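Local atomic coordinates of N-acetylmuramoyl-L-alanine amidase domain-containing protein SAOUHSC_02979 (Staphylococcus aureus, PDB entry 5T1Q), a protein that probably acts as a secreted peptidoglycan-cleaving amidase, the chain here comprising its glucosaminidase-like and C-terminal CHAP regions. Residues A297-E302 with A316-V321. Residues are numbered along the deposited sequence; the frame is centred on the assembly and turned at random.
Sequences AAVVFE and AFVEKV. With NA (sodium ion), chain E.
With chi1 at 55°, Val299 sets CG1 between its own backbone N and carbonyl carbon, over the peptide that follows Ala316, where CG1 comes 3.4 Å from Ala316 O and 3.8 Å from Ala316 CB. Val318, two residues on from Ala316, meets Val299 with its CG2: CG1 lies anti to the backbone N (chi1 -180°), which leaves CG2 beside that N, alongside Val299 CB and close to Ala297 O. Val299 and Ala316 share one face of the sheet, where Val318 CG2 packs against Val299; Ala298 and Phe317 form a non-hydrogen-bonded antiparallel pair on the other.

Three backbone bonds fix this register. Val299 and Ala316 are a hydrogen-bonded pair: Val299 N reaches Ala316 O at 2.7 Å, tilted from the carbonyl plane, and Ala316 N returns to Val299 O at 3.0 Å, in the carbonyl plane. Val318 N gives an almost straight bond to Ala297 O, 3.0 Å long. Pairing continues beyond Ala316, where Phe301 bonds through its backbone to His314; just past the strand, Glu302 binds a sodium ion through OE1 at 2.6 Å. His276 O, Asn279 and Asn280 share that ion with two waters, one of which also donates to Glu302 OE2.

These are central strands of the CHAP-domain sheet. Ala316 touches Glu331, part of a possible Cys-His-Glu triad with Cys253 and His314. Strand 298-301 lies between 314-321 and 354-357, and 327-332 flanks 314-321 on its far edge; Ile329 and Tyr355 pack on the valine face, whereas helix 253-262 covers Ala298 and Phe317 through Val257, Arg260 and Met261.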
loop_
_atom_site.group_PDB
_atom_site.type_symbol
_atom_site.label_atom_id
_atom_site.label_comp_id
_atom_site.label_asym_id
_atom_site.label_seq_id
_atom_site.Cartn_x
_atom_site.Cartn_y
_atom_site.Cartn_z
ATOM N N ALA A 297 0.182 -4.021 -23.140
ATOM C CA ALA A 297 0.334 -5.426 -22.930
ATOM C C ALA A 297 0.999 -5.592 -21.577
ATOM O O ALA A 297 1.593 -4.648 -21.051
ATOM C CB ALA A 297 1.212 -6.027 -24.014
ATOM N N ALA A 298 0.847 -6.772 -20.991
ATOM C CA ALA A 298 1.593 -7.126 -19.786
ATOM C C ALA A 298 2.970 -7.565 -20.307
ATOM O O ALA A 298 3.036 -8.324 -21.276
ATOM C CB ALA A 298 0.925 -8.272 -19.052
ATOM N N VAL A 299 4.054 -7.073 -19.715
ATOM C CA VAL A 299 5.390 -7.472 -20.156
ATOM C C VAL A 299 6.013 -8.353 -19.085
ATOM O O VAL A 299 6.082 -7.981 -17.905
ATOM C CB VAL A 299 6.283 -6.280 -20.568
ATOM C CG1 VAL A 299 6.395 -5.250 -19.457
ATOM C CG2 VAL A 299 7.661 -6.765 -20.999
ATOM N N VAL A 300 6.446 -9.540 -19.503
ATOM C CA VAL A 300 7.003 -10.500 -18.578
ATOM C C VAL A 300 8.522 -10.650 -18.678
ATOM O O VAL A 300 9.073 -10.744 -19.777
ATOM C CB VAL A 300 6.370 -11.869 -18.816
ATOM C CG1 VAL A 300 6.983 -12.915 -17.885
ATOM C CG2 VAL A 300 4.860 -11.783 -18.659
ATOM N N PHE A 301 9.149 -10.699 -17.494
ATOM C CA PHE A 301 10.563 -10.943 -17.288
ATOM C C PHE A 301 10.663 -12.352 -16.692
ATOM O O PHE A 301 10.076 -12.610 -15.619
ATOM C CB PHE A 301 11.143 -9.987 -16.221
ATOM C CG PHE A 301 11.263 -8.546 -16.653
ATOM C CD1 PHE A 301 10.152 -7.720 -16.689
ATOM C CD2 PHE A 301 12.502 -8.007 -16.970
ATOM C CE1 PHE A 301 10.267 -6.386 -17.060
ATOM C CE2 PHE A 301 12.625 -6.672 -17.356
ATOM C CZ PHE A 301 11.515 -5.858 -17.383
ATOM N N GLU A 302 11.412 -13.251 -17.335
ATOM C CA GLU A 302 11.607 -14.607 -16.797
ATOM C C GLU A 302 12.397 -14.541 -15.469
ATOM O O GLU A 302 12.992 -13.514 -15.134
ATOM C CB GLU A 302 12.362 -15.505 -17.799
ATOM C CG GLU A 302 11.670 -15.729 -19.156
ATOM C CD GLU A 302 10.440 -16.637 -19.081
ATOM O OE1 GLU A 302 10.041 -17.057 -17.976
ATOM O OE2 GLU A 302 9.869 -16.975 -20.148
ATOM N N ALA A 316 5.225 -6.327 -15.595
ATOM C CA ALA A 316 4.972 -4.889 -15.638
ATOM C C ALA A 316 3.987 -4.584 -16.742
ATOM O O ALA A 316 3.639 -5.471 -17.525
ATOM C CB ALA A 316 6.268 -4.133 -15.868
ATOM N N PHE A 317 3.520 -3.342 -16.790
ATOM C CA PHE A 317 2.550 -2.903 -17.786
ATOM C C PHE A 317 3.217 -1.966 -18.786
ATOM O O PHE A 317 3.900 -1.030 -18.381
ATOM C CB PHE A 317 1.388 -2.193 -17.079
ATOM C CG PHE A 317 0.326 -1.675 -18.016
ATOM C CD1 PHE A 317 -0.661 -2.514 -18.488
ATOM C CD2 PHE A 317 0.320 -0.352 -18.427
ATOM C CE1 PHE A 317 -1.648 -2.054 -19.354
ATOM C CE2 PHE A 317 -0.652 0.118 -19.308
ATOM C CZ PHE A 317 -1.645 -0.738 -19.763
ATOM N N VAL A 318 3.031 -2.213 -20.082
ATOM C CA VAL A 318 3.614 -1.363 -21.119
ATOM C C VAL A 318 2.769 -0.081 -21.315
ATOM O O VAL A 318 1.667 -0.135 -21.868
ATOM C CB VAL A 318 3.722 -2.095 -22.470
ATOM C CG1 VAL A 318 4.337 -1.191 -23.538
ATOM C CG2 VAL A 318 4.535 -3.366 -22.325
ATOM N N GLU A 319 3.288 1.058 -20.852
ATOM C CA GLU A 319 2.601 2.342 -21.014
ATOM C C GLU A 319 2.804 2.902 -22.425
ATOM O O GLU A 319 1.918 3.539 -22.979
ATOM C CB GLU A 319 3.118 3.377 -20.017
ATOM C CG GLU A 319 2.925 3.028 -18.551
ATOM C CD GLU A 319 1.483 3.113 -18.059
ATOM O OE1 GLU A 319 0.588 3.601 -18.803
ATOM O OE2 GLU A 319 1.247 2.713 -16.894
ATOM N N LYS A 320 3.974 2.666 -22.997
ATOM C CA LYS A 320 4.303 3.207 -24.313
ATOM C C LYS A 320 5.376 2.398 -25.005
ATOM O O LYS A 320 6.256 1.841 -24.361
ATOM C CB LYS A 320 4.824 4.641 -24.144
ATOM C CG LYS A 320 5.129 5.376 -25.439
ATOM C CD LYS A 320 5.670 6.773 -25.154
ATOM C CE LYS A 320 6.022 7.511 -26.428
ATOM N NZ LYS A 320 6.527 8.853 -26.066
ATOM N N VAL A 321 5.253 2.292 -26.319
ATOM C CA VAL A 321 6.266 1.684 -27.135
ATOM C C VAL A 321 6.886 2.878 -27.881
ATOM O O VAL A 321 6.195 3.564 -28.638
ATOM C CB VAL A 321 5.711 0.652 -28.117
ATOM C CG1 VAL A 321 6.816 0.173 -29.049
ATOM C CG2 VAL A 321 5.093 -0.535 -27.377
HETATM NA NA NA E . 7.683 -18.206 -18.177
HETATM O O HOH W 1 8.773 -19.214 -20.268
HETATM O O HOH W 2 8.454 -19.706 -16.646
#